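Local coordinates for protein acyl-coenzyme A oxidase 3 (Yarrowia lipolytica, PDB 5YS9) that oxidises acyl-CoA substrates to trans-2-enoyl-CoA with oxygen and FAD, releasing hydrogen peroxide in the peroxisomal beta-oxidation of fatty acids, at residues G72-P77 against S436-F441; E83-R88 against M116-R121; M254-I259 against Y445-V450. All coordinates share one frame; numbering follows the deposited sequence.

Contact 1. Residues G72-P77 against S436-F441; sequences GDYDMP and SGYNGF
Y74 lays its ring against the backbone of 436-441, with the carbonyl O of G437 over the centre of one face, 3.1 Å above the plane. Its CG stands beside the backbone N and anti to the carbonyl carbon (chi1 -57°), a torsion that turns the ring toward the 3-10 turn at 437-439. Farther out, Y74 OH comes 3.4 Å from G440 CA, where a beta carbon would collide with the hydroxyl; glycine suits the site doubly, because its phi is 85°. The hydroxyl itself is hydrogen-bonded to N645 O. The Y438 ring, turned steeply against this one, touches it with CD1, 3.9 Å from Y74 CD2. Although the CB of Y438 points away from 72-77, its far end returns, and Y438 OH donates to the syn lone pair of D75 OD1 at 2.7 Å. The carboxylate is turned 49° from the ring plane, and D75 OD2 sits at the ring edge while also bonded to Q666 NE2. N667 of the same chain and K252 N of the second subunit are further partners of Y438 OH. Behind the tyrosine, S436 OG accepts from Y438 N at 3.2 Å, forming an ST turn, and G440 is the N-cap of helix 441-448. Here the N-terminal helical domain of an acyl-CoA oxidase meets the loop leading into a C-terminal-domain helix, beside the subunit interface.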
# COMPACT_ATOMS: atom_id res chain seq x y z
N GLY A 72 -16.24 -17.19 -3.00
CA GLY A 72 -16.53 -16.93 -1.58
C GLY A 72 -15.33 -16.82 -0.67
O GLY A 72 -15.48 -16.84 0.54
N ASP A 73 -14.14 -16.67 -1.26
CA ASP A 73 -12.92 -16.62 -0.47
C ASP A 73 -12.78 -15.31 0.34
O ASP A 73 -12.05 -15.30 1.33
CB ASP A 73 -11.68 -16.83 -1.37
CG ASP A 73 -11.56 -18.25 -1.94
OD1 ASP A 73 -12.45 -19.09 -1.78
OD2 ASP A 73 -10.55 -18.53 -2.59
N TYR A 74 -13.46 -14.23 -0.02
CA TYR A 74 -13.25 -12.99 0.72
C TYR A 74 -13.76 -13.08 2.19
O TYR A 74 -13.23 -12.42 3.07
CB TYR A 74 -13.78 -11.76 -0.02
CG TYR A 74 -13.19 -11.53 -1.41
CD1 TYR A 74 -11.82 -11.18 -1.61
CD2 TYR A 74 -14.00 -11.64 -2.53
CE1 TYR A 74 -11.30 -10.97 -2.90
CE2 TYR A 74 -13.50 -11.47 -3.83
CZ TYR A 74 -12.15 -11.12 -4.01
OH TYR A 74 -11.77 -10.91 -5.29
N ASP A 75 -14.74 -13.94 2.44
CA ASP A 75 -15.39 -14.05 3.71
C ASP A 75 -14.79 -15.16 4.57
O ASP A 75 -15.27 -15.40 5.69
CB ASP A 75 -16.88 -14.37 3.52
CG ASP A 75 -17.66 -13.24 2.84
OD1 ASP A 75 -17.82 -12.20 3.49
OD2 ASP A 75 -18.14 -13.41 1.67
N MET A 76 -13.77 -15.84 4.05
CA MET A 76 -13.23 -17.03 4.71
C MET A 76 -12.27 -16.63 5.80
O MET A 76 -11.30 -15.93 5.49
CB MET A 76 -12.43 -17.92 3.74
CG MET A 76 -13.26 -18.82 2.88
SD MET A 76 -12.20 -20.01 2.06
CE MET A 76 -13.36 -20.64 0.86
N PRO A 77 -12.47 -17.11 7.03
CA PRO A 77 -11.45 -16.96 8.09
C PRO A 77 -10.24 -17.87 7.85
O PRO A 77 -10.35 -18.84 7.10
CB PRO A 77 -12.17 -17.41 9.36
CG PRO A 77 -13.13 -18.45 8.88
CD PRO A 77 -13.51 -18.08 7.44
N SER A 436 -14.50 -2.28 -0.71
CA SER A 436 -15.31 -3.48 -0.56
C SER A 436 -14.44 -4.70 -0.77
O SER A 436 -13.86 -4.86 -1.84
CB SER A 436 -16.50 -3.53 -1.54
OG SER A 436 -16.99 -4.88 -1.67
N GLY A 437 -14.37 -5.56 0.23
CA GLY A 437 -13.62 -6.82 0.08
C GLY A 437 -13.93 -7.61 -1.21
O GLY A 437 -13.07 -8.30 -1.74
N TYR A 438 -15.17 -7.53 -1.69
CA TYR A 438 -15.60 -8.30 -2.88
C TYR A 438 -14.97 -7.78 -4.18
O TYR A 438 -14.91 -8.50 -5.16
CB TYR A 438 -17.17 -8.37 -2.97
CG TYR A 438 -17.73 -8.89 -1.68
CD1 TYR A 438 -17.37 -10.17 -1.21
CD2 TYR A 438 -18.53 -8.08 -0.85
CE1 TYR A 438 -17.80 -10.63 0.03
CE2 TYR A 438 -18.98 -8.55 0.38
CZ TYR A 438 -18.62 -9.81 0.81
OH TYR A 438 -19.05 -10.28 2.01
N ASN A 439 -14.51 -6.54 -4.19
CA ASN A 439 -13.83 -6.05 -5.36
C ASN A 439 -12.32 -6.38 -5.37
O ASN A 439 -11.64 -5.99 -6.28
CB ASN A 439 -14.14 -4.60 -5.56
CG ASN A 439 -15.59 -4.39 -5.92
OD1 ASN A 439 -16.10 -5.06 -6.82
ND2 ASN A 439 -16.29 -3.50 -5.20
N GLY A 440 -11.82 -7.11 -4.36
CA GLY A 440 -10.55 -7.81 -4.40
C GLY A 440 -9.31 -7.04 -4.05
O GLY A 440 -8.30 -7.63 -3.66
N PHE A 441 -9.36 -5.72 -4.16
CA PHE A 441 -8.18 -4.88 -3.87
C PHE A 441 -7.50 -5.21 -2.53
O PHE A 441 -6.29 -5.37 -2.48
CB PHE A 441 -8.55 -3.41 -3.91
CG PHE A 441 -9.14 -2.95 -5.22
CD1 PHE A 441 -8.34 -2.76 -6.33
CD2 PHE A 441 -10.51 -2.68 -5.33
CE1 PHE A 441 -8.88 -2.35 -7.53
CE2 PHE A 441 -11.06 -2.25 -6.53
CZ PHE A 441 -10.23 -2.08 -7.62

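Contact 2. Residues E83-R88 against M116-R121; sequences ETAVAR and MGTRIR
Helices 83-88 and 116-121 come closest at A85 and T118, whose CA atoms are 5.0 Å apart, an approach that a residue as small as alanine permits. The axes pass at 9.2 Å with a signed crossing angle of -63°. A85 CB points at the second helix and lies 3.4 Å from T118 OG1. T118 uses both branches: CG2 touches R88 CB at 3.7 Å, while OG1 lies at the edge of the R88 guanidinium, near its plane, but makes its hydrogen bond with D115 OD2 instead. R88, bent at chi2 and chi3, forms salt bridges with D115 and D73, so the carboxylate of D115 serves both helices. Both helices belong to the N-terminal all-helical domain of the acyl-CoA oxidase fold, and helix 101-111 intervenes between them in the chain. On the other flank, V86 lays its CG2 methyl over a face of the R121 guanidinium, 3.7 Å above the plane and offset toward the rim. The V86 methyl meets that flat face while the rim of R121 turns to polar partners: NE to D260, NH2 to S207 and NH1 to Y676 OH of the second subunit.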
# COMPACT_ATOMS: atom_id res chain seq x y z
N GLU A 83 -7.71 -25.04 5.48
CA GLU A 83 -8.25 -26.33 5.08
C GLU A 83 -8.47 -26.41 3.56
O GLU A 83 -8.08 -27.40 2.96
CB GLU A 83 -9.48 -26.72 5.88
CG GLU A 83 -10.16 -28.02 5.39
CD GLU A 83 -11.36 -28.39 6.23
OE1 GLU A 83 -11.63 -27.73 7.27
OE2 GLU A 83 -12.05 -29.35 5.84
N THR A 84 -9.04 -25.37 2.95
CA THR A 84 -9.47 -25.47 1.55
C THR A 84 -8.26 -25.47 0.66
O THR A 84 -8.27 -26.08 -0.42
CB THR A 84 -10.46 -24.36 1.11
OG1 THR A 84 -9.98 -23.10 1.55
CG2 THR A 84 -11.87 -24.59 1.71
N ALA A 85 -7.17 -24.85 1.10
CA ALA A 85 -5.95 -24.95 0.26
C ALA A 85 -5.50 -26.39 0.06
O ALA A 85 -4.94 -26.70 -0.98
CB ALA A 85 -4.83 -24.10 0.78
N VAL A 86 -5.74 -27.26 1.03
CA VAL A 86 -5.35 -28.66 0.86
C VAL A 86 -6.25 -29.36 -0.15
O VAL A 86 -5.76 -30.03 -1.03
CB VAL A 86 -5.27 -29.43 2.19
CG1 VAL A 86 -4.92 -30.90 1.94
CG2 VAL A 86 -4.23 -28.80 3.09
N ALA A 87 -7.54 -29.12 -0.05
CA ALA A 87 -8.48 -29.68 -0.99
C ALA A 87 -8.16 -29.17 -2.38
O ALA A 87 -8.27 -29.88 -3.37
CB ALA A 87 -9.89 -29.32 -0.60
N ARG A 88 -7.77 -27.91 -2.45
CA ARG A 88 -7.37 -27.32 -3.70
C ARG A 88 -6.12 -28.01 -4.27
O ARG A 88 -6.03 -28.23 -5.45
CB ARG A 88 -7.19 -25.81 -3.52
CG ARG A 88 -8.43 -25.00 -3.89
CD ARG A 88 -9.17 -24.41 -2.70
NE ARG A 88 -8.89 -22.99 -2.58
CZ ARG A 88 -9.80 -22.02 -2.53
NH1 ARG A 88 -11.08 -22.28 -2.56
NH2 ARG A 88 -9.39 -20.77 -2.42
N MET A 116 -3.47 -16.61 -4.36
CA MET A 116 -2.04 -16.57 -4.13
C MET A 116 -1.61 -17.46 -2.95
O MET A 116 -0.45 -17.66 -2.76
CB MET A 116 -1.59 -15.15 -3.91
CG MET A 116 -1.94 -14.22 -5.06
SD MET A 116 -1.22 -12.55 -4.95
CE MET A 116 -2.73 -11.63 -5.25
N GLY A 117 -2.54 -17.98 -2.16
CA GLY A 117 -2.22 -18.83 -1.05
C GLY A 117 -1.98 -20.26 -1.49
O GLY A 117 -0.94 -20.83 -1.19
N THR A 118 -2.94 -20.84 -2.19
CA THR A 118 -2.85 -22.25 -2.54
C THR A 118 -1.61 -22.55 -3.38
O THR A 118 -0.83 -23.46 -3.10
CB THR A 118 -4.12 -22.70 -3.26
OG1 THR A 118 -5.21 -22.73 -2.33
CG2 THR A 118 -3.94 -24.11 -3.83
N ARG A 119 -1.41 -21.74 -4.40
CA ARG A 119 -0.22 -21.81 -5.25
C ARG A 119 1.08 -21.95 -4.43
O ARG A 119 1.93 -22.75 -4.78
CB ARG A 119 -0.17 -20.54 -6.11
CG ARG A 119 1.05 -20.42 -6.95
CD ARG A 119 1.21 -19.07 -7.60
NE ARG A 119 2.42 -19.20 -8.41
CZ ARG A 119 3.02 -18.23 -9.10
NH1 ARG A 119 2.51 -17.02 -9.13
NH2 ARG A 119 4.17 -18.50 -9.76
N ILE A 120 1.23 -21.18 -3.35
CA ILE A 120 2.47 -21.20 -2.59
C ILE A 120 2.49 -22.36 -1.65
O ILE A 120 3.54 -22.98 -1.46
CB ILE A 120 2.73 -19.91 -1.77
CG1 ILE A 120 2.65 -18.69 -2.67
CG2 ILE A 120 4.12 -19.93 -1.14
CD1 ILE A 120 3.57 -18.79 -3.88
N ARG A 121 1.35 -22.72 -1.09
CA ARG A 121 1.33 -23.84 -0.19
C ARG A 121 1.75 -25.11 -0.89
O ARG A 121 2.43 -25.94 -0.33
CB ARG A 121 -0.01 -24.01 0.51
CG ARG A 121 0.19 -24.46 1.94
CD ARG A 121 -1.09 -24.91 2.58
NE ARG A 121 -0.84 -26.02 3.48
CZ ARG A 121 -1.64 -26.34 4.48
NH1 ARG A 121 -2.71 -25.63 4.70
NH2 ARG A 121 -1.35 -27.36 5.24

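Contact 3. Residues M254-I259 against Y445-V450; sequences MGRDAI and YADWVV. With FAD (flavin-adenine dinucleotide), chain C.
G255 and D447 bring the two backbones together, their CA atoms 4.4 Å apart, at a spot that has no room for a side chain. A beta carbon on G255 would run into A446 O and D447 N. To one side of this glycine the M254 side chain reaches across the helix: with CG anti to the backbone N (chi1 170°) and the rest extended, CG passes A446 CB at 4.0 Å and the flexible end comes to rest against V449 and Y445. CE there lies 4.1 Å from V449 CG1. To the other side, R256 N donates to D447 OD1 at 2.6 Å, from above the carboxylate plane. The loop 254-259, which includes a type I turn from R256 to I259, links strands 245-249 and 262-272 of the middle beta domain and in this way abuts helix 441-448 of the C-terminal helical domain. The R256 side chain bends at chi3 and bonds D447 O through NE at 2.7 Å, tilted 27° from the carbonyl plane, with a weak second bond from NH2. This backbone carbonyl lies near the C-terminal, partly negative end of the helix, which would probably suit a cation. A leucine in place of R256 would probably leave D447 O without these donors and V450 CG1 without the guanidinium it packs against. V450 wedges between arginine and flavin: CG1 is 3.4 Å from R256 NE, and CG2, anti to the backbone N, comes 3.2 Å from the C8M methyl of FAD.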
# COMPACT_ATOMS: atom_id res chain seq x y z
N MET A 254 -0.14 -10.80 7.33
CA MET A 254 -0.84 -9.76 6.60
C MET A 254 -1.77 -10.36 5.49
O MET A 254 -2.89 -9.85 5.28
CB MET A 254 0.17 -8.83 5.97
CG MET A 254 -0.43 -7.84 4.98
SD MET A 254 0.79 -6.53 4.84
CE MET A 254 -0.01 -5.37 3.71
N GLY A 255 -1.29 -11.40 4.85
CA GLY A 255 -1.92 -12.01 3.71
C GLY A 255 -1.54 -13.46 3.59
O GLY A 255 -0.81 -13.97 4.41
N ARG A 256 -2.08 -14.13 2.59
CA ARG A 256 -1.67 -15.48 2.25
C ARG A 256 -1.80 -16.44 3.41
O ARG A 256 -0.93 -17.22 3.69
CB ARG A 256 -0.26 -15.50 1.67
CG ARG A 256 -0.20 -15.02 0.24
CD ARG A 256 1.15 -15.28 -0.40
NE ARG A 256 1.52 -14.23 -1.33
CZ ARG A 256 1.77 -14.41 -2.62
NH1 ARG A 256 1.69 -15.60 -3.16
NH2 ARG A 256 2.10 -13.39 -3.38
N ASP A 257 -2.93 -16.34 4.09
CA ASP A 257 -3.18 -17.13 5.26
C ASP A 257 -3.36 -18.62 4.98
O ASP A 257 -3.29 -19.41 5.88
CB ASP A 257 -4.34 -16.57 6.07
CG ASP A 257 -3.87 -15.61 7.15
OD1 ASP A 257 -2.83 -15.83 7.76
OD2 ASP A 257 -4.56 -14.63 7.40
N ALA A 258 -3.62 -18.99 3.73
CA ALA A 258 -3.76 -20.40 3.40
C ALA A 258 -2.47 -21.16 3.62
O ALA A 258 -2.51 -22.40 3.75
CB ALA A 258 -4.17 -20.57 1.95
N ILE A 259 -1.33 -20.48 3.59
CA ILE A 259 -0.03 -21.10 3.78
C ILE A 259 0.32 -21.24 5.24
O ILE A 259 0.23 -20.30 6.00
CB ILE A 259 1.10 -20.27 3.15
CG1 ILE A 259 0.82 -19.96 1.70
CG2 ILE A 259 2.44 -20.99 3.28
CD1 ILE A 259 1.55 -18.74 1.22
N TYR A 445 -3.88 -6.92 -2.38
CA TYR A 445 -2.76 -6.13 -1.92
C TYR A 445 -1.97 -6.78 -0.78
O TYR A 445 -0.76 -6.85 -0.79
CB TYR A 445 -3.23 -4.74 -1.52
CG TYR A 445 -2.11 -3.83 -1.18
CD1 TYR A 445 -1.41 -3.17 -2.16
CD2 TYR A 445 -1.72 -3.66 0.13
CE1 TYR A 445 -0.35 -2.35 -1.85
CE2 TYR A 445 -0.66 -2.85 0.45
CZ TYR A 445 0.02 -2.20 -0.55
OH TYR A 445 1.07 -1.40 -0.23
N ALA A 446 -2.70 -7.30 0.18
CA ALA A 446 -2.16 -8.05 1.31
C ALA A 446 -1.45 -9.28 0.87
O ALA A 446 -0.44 -9.63 1.43
CB ALA A 446 -3.28 -8.44 2.27
N ASP A 447 -2.02 -10.02 -0.06
CA ASP A 447 -1.36 -11.19 -0.62
C ASP A 447 -0.13 -10.89 -1.48
O ASP A 447 0.86 -11.59 -1.42
CB ASP A 447 -2.34 -12.05 -1.41
CG ASP A 447 -3.36 -12.73 -0.54
OD1 ASP A 447 -3.23 -12.71 0.68
OD2 ASP A 447 -4.31 -13.30 -1.08
N TRP A 448 -0.21 -9.85 -2.30
CA TRP A 448 0.88 -9.53 -3.22
C TRP A 448 2.18 -9.11 -2.57
O TRP A 448 3.25 -9.43 -3.04
CB TRP A 448 0.46 -8.48 -4.25
CG TRP A 448 1.60 -8.15 -5.18
CD1 TRP A 448 2.40 -7.08 -5.11
CD2 TRP A 448 2.09 -8.96 -6.24
NE1 TRP A 448 3.35 -7.14 -6.08
CE2 TRP A 448 3.18 -8.29 -6.79
CE3 TRP A 448 1.70 -10.17 -6.79
CZ2 TRP A 448 3.88 -8.78 -7.87
CZ3 TRP A 448 2.40 -10.66 -7.86
CH2 TRP A 448 3.48 -9.98 -8.38
N VAL A 449 2.07 -8.34 -1.51
CA VAL A 449 3.13 -7.50 -1.01
C VAL A 449 4.39 -8.26 -0.57
O VAL A 449 5.48 -7.73 -0.62
CB VAL A 449 2.53 -6.52 0.02
CG1 VAL A 449 3.09 -6.68 1.41
CG2 VAL A 449 2.58 -5.11 -0.49
N VAL A 450 4.24 -9.50 -0.15
CA VAL A 450 5.36 -10.31 0.26
C VAL A 450 6.37 -10.53 -0.87
O VAL A 450 7.52 -10.77 -0.62
CB VAL A 450 4.90 -11.64 0.91
CG1 VAL A 450 4.04 -12.44 -0.03
CG2 VAL A 450 6.09 -12.44 1.39
PA FAD C . 16.48 -8.92 6.31
O1A FAD C . 17.02 -8.92 7.69
O2A FAD C . 17.27 -9.47 5.19
O5B FAD C . 16.22 -7.40 5.96
C5B FAD C . 15.34 -6.63 6.77
C4B FAD C . 15.31 -5.18 6.31
O4B FAD C . 16.62 -4.63 6.39
C3B FAD C . 14.89 -5.09 4.87
O3B FAD C . 14.06 -3.96 4.69
C2B FAD C . 16.16 -4.83 4.12
O2B FAD C . 15.90 -3.93 3.06
C1B FAD C . 17.08 -4.19 5.13
N9A FAD C . 18.45 -4.64 4.82
C8A FAD C . 18.95 -5.87 4.97
N7A FAD C . 20.23 -5.91 4.55
C5A FAD C . 20.56 -4.69 4.13
C6A FAD C . 21.75 -4.04 3.57
N6A FAD C . 22.89 -4.73 3.37
N1A FAD C . 21.67 -2.74 3.26
C2A FAD C . 20.54 -2.04 3.45
N3A FAD C . 19.43 -2.57 3.95
C4A FAD C . 19.38 -3.85 4.30
N1 FAD C . 11.98 -18.40 3.62
C2 FAD C . 12.23 -19.69 3.35
O2 FAD C . 13.38 -20.10 3.37
N3 FAD C . 11.28 -20.57 3.06
C4 FAD C . 10.01 -20.22 3.01
O4 FAD C . 9.15 -21.06 2.75
C4X FAD C . 9.65 -18.83 3.29
N5 FAD C . 8.38 -18.43 3.26
C5X FAD C . 8.08 -17.16 3.53
C6 FAD C . 6.76 -16.79 3.50
C7 FAD C . 6.40 -15.50 3.77
C7M FAD C . 4.95 -15.14 3.71
C8 FAD C . 7.44 -14.51 4.10
C8M FAD C . 7.08 -13.09 4.39
C9 FAD C . 8.78 -14.87 4.12
C9A FAD C . 9.14 -16.17 3.85
N10 FAD C . 10.48 -16.56 3.87
C10 FAD C . 10.74 -17.91 3.61
C1' FAD C . 11.56 -15.64 4.21
C2' FAD C . 11.94 -14.62 3.15
O2' FAD C . 12.64 -15.31 2.12
C3' FAD C . 12.84 -13.57 3.80
O3' FAD C . 12.02 -12.86 4.72
C4' FAD C . 13.51 -12.53 2.90
O4' FAD C . 14.21 -13.12 1.81
C5' FAD C . 14.55 -11.75 3.67
O5' FAD C . 13.93 -10.99 4.68
P FAD C . 14.49 -10.95 6.16
O1P FAD C . 13.33 -11.15 7.06
O2P FAD C . 15.67 -11.83 6.25
O3P FAD C . 14.97 -9.44 6.30

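How the contacts relate
Contacts 1 and 2 are joined by a salt bridge, D73 OD2 to R88 NH2 at 2.5 Å, with their centres 16 Å apart and contact 2 nested in the long loop that contact 1 closes. Contact 3, centred 12 Å from contact 2, meets it through I120 CB and I259 CD1 at 3.4 Å and through a weak bond from R256 NH1 to M116 O. Residues 436-441 lead directly into helix 441-448: contact 1 holds the turn before it and contact 3 its C-terminal half and the residues after. Contact 3 holds a flavin-pocket residue, V450; the side chain of R121 is about 10 Å from a bound FAD, and G437 about 11 Å from one. All three touch the second subunit.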